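Local structure of glutaryl-CoA dehydrogenase (Mycobacterium smegmatis, 3SF6) at residues Arg165-Arg168 and Trp173-Thr176; His124-Asp129 and Leu251-Arg256; Gly271-Cys276 and Ile347-Thr352. The protein is a flavoprotein of the acyl-CoA dehydrogenase family that binds dihydroflavine-adenine dinucleotide and is built from two helical domains with a beta domain between them in sequence. All blocks are in the same frame, centred on the assembly; numbering follows the deposited sequence.

Contact 1. Residues Arg165-Arg168 and Trp173-Thr176; sequences RATR and WILT
Arg165 opens the pairing with Thr176 through two backbone bonds: its N gives to Thr176 O at 3.0 Å and its O takes Thr176 N at the same distance. Its side chain lies alongside that of Thr176. With CG set between the backbone N and the carbonyl carbon (chi1 61°), the extended chain carries the guanidinium across until one face rests on Thr176 CB and CG2. Ala166, on the other face of the ladder, rests its CB against two neighbours at roughly right angles, Leu175 CD1 at 3.6 Å and Trp173 CE3 at 3.7 Å, while its O lies at the edge of the indole; Phe204 also touches Ala166 and Leu175, and meets the Trp173 ring edge-to-face. Thr167 N bonds Ile174 O, and Ile174 N returns a 2.8 Å bond to Thr167 O. Ile174 O is gripped twice, since a water also donates to it at 2.8 Å; that water meets Thr176 OG1 and, weakly, Thr167 OG1. The Arg168 side chain lies over one face of the Trp173 indole. Its CG makes a CH-pi contact 4.0 Å from the centroid of the Trp173 six-membered ring, and NH2 comes within 3.5 Å of Trp173 CZ2, the guanidinium turned 34° from the ring plane. Asp241 accepts a hydrogen bond from Trp173 NE1 and forms a long, weak ion pair with Arg168. Strand 165-169 is the outermost of four, its Ala166 backbone-bonded to Arg196 of strand 190-197; the alternating hydrogen-bonded and non-hydrogen-bonded pairs make this an antiparallel beta hairpin of the middle domain.

Contact 2. Residues His124-Asp129 and Leu251-Arg256; sequences HAFGSD and LGAPLR. With SO4 (sulfate ion), chain M.
Ala125 O accepts a 2.6 Å hydrogen bond from a water that also reaches, weakly, Arg256 NH1, so a water links, loosely on the arginine side, the end of helix 106-126 to the first turn of helix 252-286. Beside it the contact is carried by Phe126. With its CG anti to the carbonyl carbon (chi1 -52°), the ring reaches the second helix and offers a face to Ala253, whose CB makes a CH-pi contact 3.8 Å from the centroid of the Phe126 ring. Ala125 CB sits over the opposite face, so the ring is held flat between two methyl groups, one from each helix. The rim also touches backbone: Phe126 CE2 lies 3.5 Å from Ala253 O.

Arg256 bends at chi3 (51°) and comes round the outer end of the ring. Phe126 CZ stands over one face of its guanidinium, the two planes 68° apart, and Arg256 NH1 approaches Phe126 CE1 to 3.7 Å. The polar grip on this arginine comes from elsewhere, NH2 being hydrogen-bonded to Tyr121 OH. Beyond the packing, Leu251 N gives a nearly straight bond to sulfate O4 (2.9 Å), and Ile201 N holds the same ion. Chemically, then, N-terminal and C-terminal domains meet through an aromatic ring packed on methyls, with the arginine's charge and a water left at the margin.

Contact 3. Residues Gly271-Cys276 and Ile347-Thr352; sequences GAARDC and IEIART. With EDO (1,2-ethanediol), chain O.
Ile349 has CG1 anti to its carbonyl carbon (chi1 -73°), which leaves CG2 anti to the backbone N; chi1 aims both branches at Ala273 of the facing helix, and the extended second torsion (163°) carries CD1 out to it. CD1, at the end of the longer branch, meets Ala273 CB at 3.8 Å, while CG2 comes to 3.5 Å from Ala273 O, a methyl laid against a carbonyl already turned along its own helix. One turn further on, Cys276 has SG beside its backbone N, and this swings the sulfur over Ala350: SG is 3.7 Å from Ala350 CB and nearly as close to Ala350 CA. The Cys276 CB also brushes Ile349 CG2, so the two small contacts join into one strip.

Small residues at these positions let the helices come close. Their axes approach to 8.5 Å and run nearly the same way, 20° apart, and the CA atoms of Cys276 and Ala350 are only 5.5 Å from each other. The strip is buried: Met307 of helix 298-327 touches Ile349 and His371 of helix 368-380 touches Cys276, as expected inside the helical bundle that forms the C-terminal domain of this family.

Charges of the same helices are turned elsewhere. Arg274 NH1 gives a 2.8 Å bond to O1 of an ethanediol at the edge of its guanidinium and also makes a salt bridge with Glu100, whereas Asp275 pairs with Lys50 and accepts a hydrogen bond from His371 NE2. Arg351 rests one guanidinium face on Ile347 CD1 of its own helix, while its NH2 makes a salt bridge with Glu376. What joins the two segments is apolar, van der Waals packing: methyls, a sulfur and close backbones, with the ionic bonds directed to other parts of the fold.

How the contacts relate
Contact 3 is the core contact of the set, all four touching residues being buried, whereas contacts 1 and 2 are each partly exposed. Contacts 2 and 3 share helix 252-286, the first near its beginning and the second farther along, with centres about 34 Å apart on opposite sides of the chain's centre. Contact 1 belongs to the beta domain and falls, in sequence, between the two halves of contact 2, about 19 Å from it between centres. The chemistry follows the setting: backbone bonds in the sheet, with a buried apolar face and arginines at the margins, an aromatic ring between domains, and apolar side-chain packing between helices.

Contact 1. Residues Arg165-Arg168 and Trp173-Thr176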
ATOM      1  N   ARG A 165     -13.904 -34.096 -21.879  1.00  9.58           N
ATOM      2  CA  ARG A 165     -15.141 -34.328 -22.627  1.00 11.51           C
ATOM      3  C   ARG A 165     -15.834 -35.582 -22.147  1.00 10.95           C
ATOM      4  O   ARG A 165     -15.209 -36.528 -21.689  1.00 11.10           O
ATOM      5  CB  ARG A 165     -14.863 -34.431 -24.121  1.00 13.88           C
ATOM      6  CG  ARG A 165     -13.964 -35.543 -24.520  1.00 16.83           C
ATOM      7  CD  ARG A 165     -13.741 -35.532 -26.035  1.00 24.64           C
ATOM      8  NE  ARG A 165     -13.044 -36.730 -26.494  1.00 27.63           N
ATOM      9  CZ  ARG A 165     -11.718 -36.899 -26.456  1.00 31.27           C
ATOM     10  NH1 ARG A 165     -10.929 -35.962 -25.935  1.00 30.87           N
ATOM     11  NH2 ARG A 165     -11.183 -38.025 -26.918  1.00 31.91           N
ATOM     12  N   ALA A 166     -17.155 -35.587 -22.260  1.00 10.92           N
ATOM     13  CA  ALA A 166     -17.941 -36.778 -22.061  1.00 11.65           C
ATOM     14  C   ALA A 166     -18.744 -37.035 -23.325  1.00 12.72           C
ATOM     15  O   ALA A 166     -19.492 -36.165 -23.804  1.00 12.30           O
ATOM     16  CB  ALA A 166     -18.877 -36.643 -20.830  1.00 11.35           C
ATOM     17  N   THR A 167     -18.540 -38.216 -23.888  1.00 13.00           N
ATOM     18  CA  THR A 167     -19.156 -38.578 -25.167  1.00 16.25           C
ATOM     19  C   THR A 167     -20.008 -39.798 -24.965  1.00 17.14           C
ATOM     20  O   THR A 167     -19.704 -40.618 -24.151  1.00 16.32           O
ATOM     21  CB  THR A 167     -18.090 -38.856 -26.240  1.00 18.55           C
ATOM     22  OG1 THR A 167     -17.298 -39.978 -25.852  1.00 24.70           O
ATOM     23  CG2 THR A 167     -17.183 -37.649 -26.389  1.00 17.19           C
ATOM     24  N   ARG A 168     -21.111 -39.885 -25.680  1.00 20.58           N
ATOM     25  CA  ARG A 168     -22.005 -41.019 -25.525  1.00 22.75           C
ATOM     26  C   ARG A 168     -21.493 -42.203 -26.313  1.00 23.54           C
ATOM     27  O   ARG A 168     -20.933 -42.052 -27.408  1.00 24.00           O
ATOM     28  CB  ARG A 168     -23.418 -40.654 -25.993  1.00 24.27           C
ATOM     29  CG  ARG A 168     -24.110 -39.696 -25.060  1.00 28.89           C
ATOM     30  CD  ARG A 168     -25.626 -39.637 -25.332  1.00 36.33           C
ATOM     31  NE  ARG A 168     -26.431 -39.279 -24.149  1.00 40.46           N
ATOM     32  CZ  ARG A 168     -26.647 -40.077 -23.092  1.00 42.66           C
ATOM     33  NH1 ARG A 168     -26.074 -41.285 -22.990  1.00 43.09           N
ATOM     34  NH2 ARG A 168     -27.434 -39.647 -22.111  1.00 45.88           N
ATOM     35  N   TRP A 173     -21.491 -43.329 -21.044  1.00 14.77           N
ATOM     36  CA  TRP A 173     -20.639 -42.185 -21.306  1.00 13.68           C
ATOM     37  C   TRP A 173     -19.165 -42.601 -21.263  1.00 13.33           C
ATOM     38  O   TRP A 173     -18.788 -43.450 -20.463  1.00 13.22           O
ATOM     39  CB  TRP A 173     -20.829 -41.101 -20.245  1.00 13.82           C
ATOM     40  CG  TRP A 173     -22.157 -40.461 -20.227  1.00 14.65           C
ATOM     41  CD1 TRP A 173     -23.227 -40.849 -19.485  1.00 15.41           C
ATOM     42  CD2 TRP A 173     -22.561 -39.283 -20.953  1.00 12.87           C
ATOM     43  NE1 TRP A 173     -24.287 -39.966 -19.698  1.00 15.41           N
ATOM     44  CE2 TRP A 173     -23.901 -39.008 -20.594  1.00 15.37           C
ATOM     45  CE3 TRP A 173     -21.920 -38.438 -21.853  1.00 14.18           C
ATOM     46  CZ2 TRP A 173     -24.609 -37.923 -21.115  1.00 15.28           C
ATOM     47  CZ3 TRP A 173     -22.612 -37.340 -22.346  1.00 16.63           C
ATOM     48  CH2 TRP A 173     -23.959 -37.107 -21.989  1.00 15.50           C
ATOM     49  N   ILE A 174     -18.353 -41.958 -22.108  1.00 11.82           N
ATOM     50  CA  ILE A 174     -16.909 -42.118 -22.079  0.50 10.89           C
ATOM     51  C   ILE A 174     -16.313 -40.760 -21.703  1.00 10.57           C
ATOM     52  O   ILE A 174     -16.533 -39.753 -22.404  1.00 10.46           O
ATOM     53  CB  ILE A 174     -16.347 -42.592 -23.427  0.50 11.22           C
ATOM     54  CG1 ILE A 174     -17.102 -43.819 -23.950  0.50 11.86           C
ATOM     55  CG2 ILE A 174     -14.867 -42.956 -23.261  0.50 11.45           C
ATOM     56  CD1 ILE A 174     -16.907 -45.047 -23.079  0.50 11.27           C
ATOM     57  N   LEU A 175     -15.587 -40.719 -20.592  1.00 10.32           N
ATOM     58  CA  LEU A 175     -15.000 -39.475 -20.108  1.00 10.59           C
ATOM     59  C   LEU A 175     -13.510 -39.473 -20.413  1.00 10.23           C
ATOM     60  O   LEU A 175     -12.793 -40.396 -20.038  1.00 10.45           O
ATOM     61  CB  LEU A 175     -15.184 -39.294 -18.583  1.00 10.45           C
ATOM     62  CG  LEU A 175     -16.446 -38.565 -18.134  1.00 14.31           C
ATOM     63  CD1 LEU A 175     -17.674 -39.244 -18.641  1.00 16.32           C
ATOM     64  CD2 LEU A 175     -16.461 -38.397 -16.562  1.00 14.13           C
ATOM     65  N   THR A 176     -13.031 -38.429 -21.088  1.00  9.94           N
ATOM     66  CA  THR A 176     -11.628 -38.328 -21.459  1.00  9.83           C
ATOM     67  C   THR A 176     -11.090 -36.935 -21.159  1.00  9.64           C
ATOM     68  O   THR A 176     -11.560 -35.934 -21.724  1.00  9.90           O
ATOM     69  CB  THR A 176     -11.437 -38.610 -22.954  1.00 11.04           C
ATOM     70  OG1 THR A 176     -12.053 -39.873 -23.289  1.00 11.73           O
ATOM     71  CG2 THR A 176      -9.950 -38.659 -23.309  1.00 11.49           C
TER
HETATM   72  O   HOH W   1     -14.559 -39.042 -24.215  1.00  9.61           O

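Contact 2. Residues His124-Asp129 and Leu251-Arg256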
ATOM      1  N   HIS A 124     -25.648 -33.594  -3.314  1.00  8.01           N
ATOM      2  CA  HIS A 124     -26.845 -33.135  -2.587  1.00  8.86           C
ATOM      3  C   HIS A 124     -27.732 -32.266  -3.485  1.00  9.26           C
ATOM      4  O   HIS A 124     -28.980 -32.386  -3.452  1.00  9.97           O
ATOM      5  CB  HIS A 124     -26.400 -32.404  -1.329  1.00  9.27           C
ATOM      6  CG  HIS A 124     -27.449 -32.257  -0.275  1.00 11.91           C
ATOM      7  ND1 HIS A 124     -28.489 -31.349  -0.387  1.00 16.68           N
ATOM      8  CD2 HIS A 124     -27.551 -32.802   0.964  1.00 12.18           C
ATOM      9  CE1 HIS A 124     -29.235 -31.411   0.712  1.00 19.84           C
ATOM     10  NE2 HIS A 124     -28.690 -32.281   1.551  1.00 15.30           N
ATOM     11  N   ALA A 125     -27.114 -31.387  -4.272  1.00  8.60           N
ATOM     12  CA  ALA A 125     -27.820 -30.378  -5.060  1.00  9.52           C
ATOM     13  C   ALA A 125     -28.287 -30.859  -6.421  1.00 10.51           C
ATOM     14  O   ALA A 125     -29.374 -30.442  -6.901  1.00 12.30           O
ATOM     15  CB  ALA A 125     -26.955 -29.136  -5.252  1.00 10.04           C
ATOM     16  N   PHE A 126     -27.496 -31.728  -7.047  1.00  9.60           N
ATOM     17  CA  PHE A 126     -27.725 -32.114  -8.435  1.00  9.52           C
ATOM     18  C   PHE A 126     -27.856 -33.600  -8.678  1.00 10.23           C
ATOM     19  O   PHE A 126     -28.078 -34.024  -9.813  1.00  9.74           O
ATOM     20  CB  PHE A 126     -26.582 -31.572  -9.312  1.00  9.18           C
ATOM     21  CG  PHE A 126     -26.338 -30.112  -9.136  1.00 10.74           C
ATOM     22  CD1 PHE A 126     -27.290 -29.185  -9.507  1.00 10.88           C
ATOM     23  CD2 PHE A 126     -25.134 -29.655  -8.609  1.00 11.86           C
ATOM     24  CE1 PHE A 126     -27.087 -27.834  -9.324  1.00 13.39           C
ATOM     25  CE2 PHE A 126     -24.941 -28.297  -8.435  1.00 11.65           C
ATOM     26  CZ  PHE A 126     -25.887 -27.401  -8.791  1.00 11.03           C
ATOM     27  N   GLY A 127     -27.673 -34.394  -7.629  1.00 10.02           N
ATOM     28  CA  GLY A 127     -27.640 -35.835  -7.772  1.00 10.03           C
ATOM     29  C   GLY A 127     -29.034 -36.423  -7.807  1.00 10.12           C
ATOM     30  O   GLY A 127     -30.033 -35.797  -7.391  1.00 10.88           O
ATOM     31  N   SER A 128     -29.107 -37.627  -8.341  1.00 10.35           N
ATOM     32  CA  SER A 128     -30.297 -38.472  -8.200  1.00 11.12           C
ATOM     33  C   SER A 128     -30.441 -38.944  -6.747  1.00 11.45           C
ATOM     34  O   SER A 128     -29.477 -38.940  -5.969  1.00 10.61           O
ATOM     35  CB  SER A 128     -30.153 -39.689  -9.117  1.00 11.73           C
ATOM     36  OG  SER A 128     -29.042 -40.500  -8.712  1.00 11.60           O
ATOM     37  N   ASP A 129     -31.632 -39.424  -6.398  1.00 13.00           N
ATOM     38  CA  ASP A 129     -31.796 -40.014  -5.070  1.00 12.81           C
ATOM     39  C   ASP A 129     -30.854 -41.208  -4.900  1.00 12.45           C
ATOM     40  O   ASP A 129     -30.277 -41.400  -3.826  1.00 12.37           O
ATOM     41  CB  ASP A 129     -33.244 -40.455  -4.850  1.00 14.17           C
ATOM     42  CG  ASP A 129     -34.228 -39.289  -4.789  1.00 18.35           C
ATOM     43  OD1 ASP A 129     -33.820 -38.116  -4.727  1.00 22.71           O
ATOM     44  OD2 ASP A 129     -35.445 -39.596  -4.752  1.00 22.63           O
ATOM     45  N   LEU A 251     -22.754 -24.686 -16.809  1.00 11.48           N
ATOM     46  CA  LEU A 251     -21.632 -24.223 -15.982  1.00 11.35           C
ATOM     47  C   LEU A 251     -22.110 -23.676 -14.643  1.00 10.72           C
ATOM     48  O   LEU A 251     -21.382 -23.655 -13.646  1.00 10.26           O
ATOM     49  CB  LEU A 251     -20.818 -23.151 -16.739  1.00 12.51           C
ATOM     50  CG  LEU A 251     -19.461 -22.780 -16.120  1.00 14.39           C
ATOM     51  CD1 LEU A 251     -18.420 -23.947 -16.174  1.00 14.74           C
ATOM     52  CD2 LEU A 251     -18.927 -21.507 -16.812  1.00 17.19           C
ATOM     53  N   GLY A 252     -23.350 -23.207 -14.582  1.00 12.30           N
ATOM     54  CA  GLY A 252     -23.854 -22.742 -13.305  1.00 12.32           C
ATOM     55  C   GLY A 252     -23.837 -23.786 -12.189  1.00 11.08           C
ATOM     56  O   GLY A 252     -23.701 -23.417 -11.010  1.00 10.53           O
ATOM     57  N   ALA A 253     -23.926 -25.080 -12.522  1.00 10.71           N
ATOM     58  CA  ALA A 253     -23.877 -26.132 -11.471  1.00  9.80           C
ATOM     59  C   ALA A 253     -22.540 -26.143 -10.731  1.00  9.18           C
ATOM     60  O   ALA A 253     -22.545 -26.003  -9.515  1.00  7.11           O
ATOM     61  CB  ALA A 253     -24.232 -27.527 -12.047  1.00 10.16           C
ATOM     62  N   PRO A 254     -21.395 -26.270 -11.435  1.00  7.84           N
ATOM     63  CA  PRO A 254     -20.179 -26.243 -10.632  1.00  7.70           C
ATOM     64  C   PRO A 254     -19.951 -24.903  -9.933  1.00  6.92           C
ATOM     65  O   PRO A 254     -19.405 -24.866  -8.826  1.00  8.67           O
ATOM     66  CB  PRO A 254     -19.062 -26.533 -11.659  1.00  8.44           C
ATOM     67  CG  PRO A 254     -19.687 -26.277 -13.005  1.00  8.11           C
ATOM     68  CD  PRO A 254     -21.110 -26.693 -12.822  1.00  8.92           C
ATOM     69  N   LEU A 255     -20.365 -23.817 -10.569  1.00  7.77           N
ATOM     70  CA  LEU A 255     -20.246 -22.499  -9.954  1.00  8.68           C
ATOM     71  C   LEU A 255     -21.062 -22.361  -8.688  1.00  8.97           C
ATOM     72  O   LEU A 255     -20.621 -21.682  -7.756  1.00  9.07           O
ATOM     73  CB  LEU A 255     -20.590 -21.343 -10.931  1.00 10.33           C
ATOM     74  CG  LEU A 255     -19.671 -21.221 -12.158  1.00 13.29           C
ATOM     75  CD1 LEU A 255     -20.049 -20.047 -13.063  1.00 15.53           C
ATOM     76  CD2 LEU A 255     -18.240 -21.122 -11.753  1.00 15.85           C
ATOM     77  N   ARG A 256     -22.238 -22.978  -8.617  1.00  8.54           N
ATOM     78  CA  ARG A 256     -22.988 -22.951  -7.340  1.00  9.68           C
ATOM     79  C   ARG A 256     -22.209 -23.645  -6.230  1.00  8.92           C
ATOM     80  O   ARG A 256     -22.234 -23.197  -5.084  1.00  8.59           O
ATOM     81  CB  ARG A 256     -24.361 -23.616  -7.471  1.00 11.61           C
ATOM     82  CG  ARG A 256     -25.491 -22.775  -8.067  1.00 19.34           C
ATOM     83  CD  ARG A 256     -26.852 -23.594  -8.044  1.00 21.49           C
ATOM     84  NE  ARG A 256     -27.136 -24.168  -6.714  1.00 25.68           N
ATOM     85  CZ  ARG A 256     -28.167 -24.982  -6.415  1.00 31.41           C
ATOM     86  NH1 ARG A 256     -29.028 -25.371  -7.351  1.00 32.91           N
ATOM     87  NH2 ARG A 256     -28.331 -25.437  -5.169  1.00 32.05           N
TER
HETATM   88  S   SO4 M 411     -23.134 -24.339 -20.648  0.75 24.20           S
HETATM   89  O1  SO4 M 411     -24.349 -23.776 -21.202  0.75 25.85           O
HETATM   90  O2  SO4 M 411     -22.058 -24.203 -21.639  0.75 25.02           O
HETATM   91  O3  SO4 M 411     -23.354 -25.731 -20.399  0.75 17.18           O
HETATM   92  O4  SO4 M 411     -22.819 -23.520 -19.449  0.75 18.11           O
HETATM   93  O   HOH W   2     -30.553 -28.199  -6.228  1.00 23.73           O

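Contact 3. Residues Gly271-Cys276 and Ile347-Thr352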
ATOM      1  N   GLY A 271      -9.214 -17.425  10.326  1.00  5.32           N
ATOM      2  CA  GLY A 271      -8.622 -18.282  11.356  1.00  5.67           C
ATOM      3  C   GLY A 271      -7.113 -18.307  11.264  1.00  5.18           C
ATOM      4  O   GLY A 271      -6.422 -18.188  12.280  1.00  5.85           O
ATOM      5  N   ALA A 272      -6.581 -18.447  10.050  1.00  5.26           N
ATOM      6  CA  ALA A 272      -5.145 -18.360   9.833  1.00  5.46           C
ATOM      7  C   ALA A 272      -4.665 -16.967  10.266  1.00  5.24           C
ATOM      8  O   ALA A 272      -3.645 -16.823  10.974  1.00  6.18           O
ATOM      9  CB  ALA A 272      -4.794 -18.638   8.319  1.00  6.12           C
ATOM     10  N   ALA A 273      -5.411 -15.931   9.882  1.00  5.34           N
ATOM     11  CA  ALA A 273      -5.045 -14.556  10.309  1.00  5.42           C
ATOM     12  C   ALA A 273      -5.004 -14.434  11.819  1.00  5.25           C
ATOM     13  O   ALA A 273      -4.044 -13.873  12.395  1.00  5.97           O
ATOM     14  CB  ALA A 273      -6.017 -13.508   9.727  1.00  6.29           C
ATOM     15  N   ARG A 274      -6.067 -14.896  12.458  1.00  5.97           N
ATOM     16  CA  ARG A 274      -6.145 -14.839  13.932  1.00  5.85           C
ATOM     17  C   ARG A 274      -4.970 -15.508  14.616  1.00  5.73           C
ATOM     18  O   ARG A 274      -4.388 -14.966  15.567  1.00  6.24           O
ATOM     19  CB  ARG A 274      -7.473 -15.422  14.415  1.00  6.22           C
ATOM     20  CG  ARG A 274      -7.715 -15.208  15.908  1.00  6.44           C
ATOM     21  CD  ARG A 274      -8.829 -16.051  16.421  1.00  7.29           C
ATOM     22  NE  ARG A 274      -8.471 -17.467  16.491  1.00  6.60           N
ATOM     23  CZ  ARG A 274      -9.339 -18.455  16.602  1.00  6.98           C
ATOM     24  NH1 ARG A 274     -10.636 -18.215  16.684  1.00  7.88           N
ATOM     25  NH2 ARG A 274      -8.893 -19.713  16.670  1.00  9.53           N
ATOM     26  N   ASP A 275      -4.652 -16.723  14.178  1.00  6.11           N
ATOM     27  CA  ASP A 275      -3.571 -17.488  14.774  1.00  5.86           C
ATOM     28  C   ASP A 275      -2.265 -16.686  14.650  1.00  6.69           C
ATOM     29  O   ASP A 275      -1.488 -16.586  15.604  1.00  7.26           O
ATOM     30  CB  ASP A 275      -3.452 -18.842  14.054  1.00  7.14           C
ATOM     31  CG  ASP A 275      -2.880 -19.911  14.940  1.00 10.80           C
ATOM     32  OD1 ASP A 275      -3.456 -20.042  16.083  1.00 18.43           O
ATOM     33  OD2 ASP A 275      -1.983 -20.707  14.508  1.00  6.89           O
ATOM     34  N   CYS A 276      -2.041 -16.078  13.484  1.00  6.38           N
ATOM     35  CA  CYS A 276      -0.849 -15.261  13.305  1.00  6.38           C
ATOM     36  C   CYS A 276      -0.867 -13.988  14.174  1.00  5.54           C
ATOM     37  O   CYS A 276       0.154 -13.621  14.749  1.00  5.40           O
ATOM     38  CB  CYS A 276      -0.687 -14.874  11.841  1.00  5.32           C
ATOM     39  SG  CYS A 276      -0.330 -16.265  10.740  1.00  6.42           S
ATOM     40  N   ILE A 347      -3.387 -12.965   4.357  1.00  4.46           N
ATOM     41  CA  ILE A 347      -2.012 -13.234   3.987  1.00  4.13           C
ATOM     42  C   ILE A 347      -1.103 -12.063   4.344  1.00  4.36           C
ATOM     43  O   ILE A 347       0.046 -12.265   4.760  1.00  4.37           O
ATOM     44  CB  ILE A 347      -1.866 -13.732   2.507  1.00  4.36           C
ATOM     45  CG1 ILE A 347      -0.556 -14.520   2.352  1.00  5.13           C
ATOM     46  CG2 ILE A 347      -1.980 -12.570   1.481  1.00  6.26           C
ATOM     47  CD1 ILE A 347      -0.459 -15.241   0.997  1.00  7.63           C
ATOM     48  N   GLU A 348      -1.611 -10.841   4.224  1.00  4.99           N
ATOM     49  CA  GLU A 348      -0.866  -9.678   4.681  1.00  5.75           C
ATOM     50  C   GLU A 348      -0.666  -9.712   6.202  1.00  5.05           C
ATOM     51  O   GLU A 348       0.427  -9.366   6.701  1.00  5.51           O
ATOM     52  CB  GLU A 348      -1.583  -8.400   4.243  1.00  6.30           C
ATOM     53  CG  GLU A 348      -0.960  -7.150   4.769  1.00 10.31           C
ATOM     54  CD  GLU A 348       0.364  -6.787   4.198  1.00 17.96           C
ATOM     55  OE1 GLU A 348       0.925  -7.480   3.284  1.00 22.49           O
ATOM     56  OE2 GLU A 348       0.891  -5.766   4.732  1.00 24.51           O
ATOM     57  N   ILE A 349      -1.686 -10.129   6.960  1.00  4.46           N
ATOM     58  CA  ILE A 349      -1.518 -10.295   8.393  1.00  5.06           C
ATOM     59  C   ILE A 349      -0.426 -11.313   8.711  1.00  4.19           C
ATOM     60  O   ILE A 349       0.445 -11.080   9.573  1.00  4.59           O
ATOM     61  CB  ILE A 349      -2.857 -10.675   9.081  1.00  4.28           C
ATOM     62  CG1 ILE A 349      -3.783  -9.455   9.128  1.00  4.39           C
ATOM     63  CG2 ILE A 349      -2.607 -11.258  10.487  1.00  4.93           C
ATOM     64  CD1 ILE A 349      -5.268  -9.804   9.396  1.00  4.85           C
ATOM     65  N   ALA A 350      -0.446 -12.458   8.045  1.00  5.10           N
ATOM     66  CA  ALA A 350       0.577 -13.469   8.280  1.00  4.21           C
ATOM     67  C   ALA A 350       1.981 -12.962   8.009  1.00  4.34           C
ATOM     68  O   ALA A 350       2.908 -13.181   8.812  1.00  5.57           O
ATOM     69  CB  ALA A 350       0.293 -14.735   7.420  1.00  4.13           C
ATOM     70  N   ARG A 351       2.138 -12.277   6.877  1.00  4.29           N
ATOM     71  CA  ARG A 351       3.429 -11.700   6.489  1.00  4.71           C
ATOM     72  C   ARG A 351       3.922 -10.683   7.504  1.00  4.45           C
ATOM     73  O   ARG A 351       5.094 -10.700   7.918  1.00  5.25           O
ATOM     74  CB  ARG A 351       3.306 -11.083   5.117  1.00  4.46           C
ATOM     75  CG  ARG A 351       3.135 -12.129   4.036  1.00  5.59           C
ATOM     76  CD  ARG A 351       2.584 -11.601   2.719  1.00  5.97           C
ATOM     77  NE  ARG A 351       2.612 -12.639   1.666  1.00  4.33           N
ATOM     78  CZ  ARG A 351       2.099 -12.493   0.449  1.00  5.85           C
ATOM     79  NH1 ARG A 351       1.542 -11.366   0.102  1.00  5.76           N
ATOM     80  NH2 ARG A 351       2.155 -13.488  -0.416  1.00  6.72           N
ATOM     81  N   THR A 352       3.024  -9.801   7.951  1.00  4.74           N
ATOM     82  CA  THR A 352       3.395  -8.747   8.906  1.00  5.28           C
ATOM     83  C   THR A 352       3.755  -9.371  10.250  1.00  5.25           C
ATOM     84  O   THR A 352       4.717  -8.971  10.909  1.00  5.77           O
ATOM     85  CB  THR A 352       2.292  -7.718   9.029  1.00  6.57           C
ATOM     86  OG1 THR A 352       2.143  -7.079   7.739  1.00  7.60           O
ATOM     87  CG2 THR A 352       2.668  -6.665  10.061  1.00  6.77           C
TER
HETATM   88  C1  EDO O 413     -13.179 -15.695  15.958  1.00 17.25           C
HETATM   89  O1  EDO O 413     -12.247 -15.922  16.971  1.00 12.37           O
HETATM   90  C2  EDO O 413     -14.598 -15.960  16.516  1.00 17.65           C
HETATM   91  O2  EDO O 413     -14.797 -17.341  16.823  1.00 18.53           O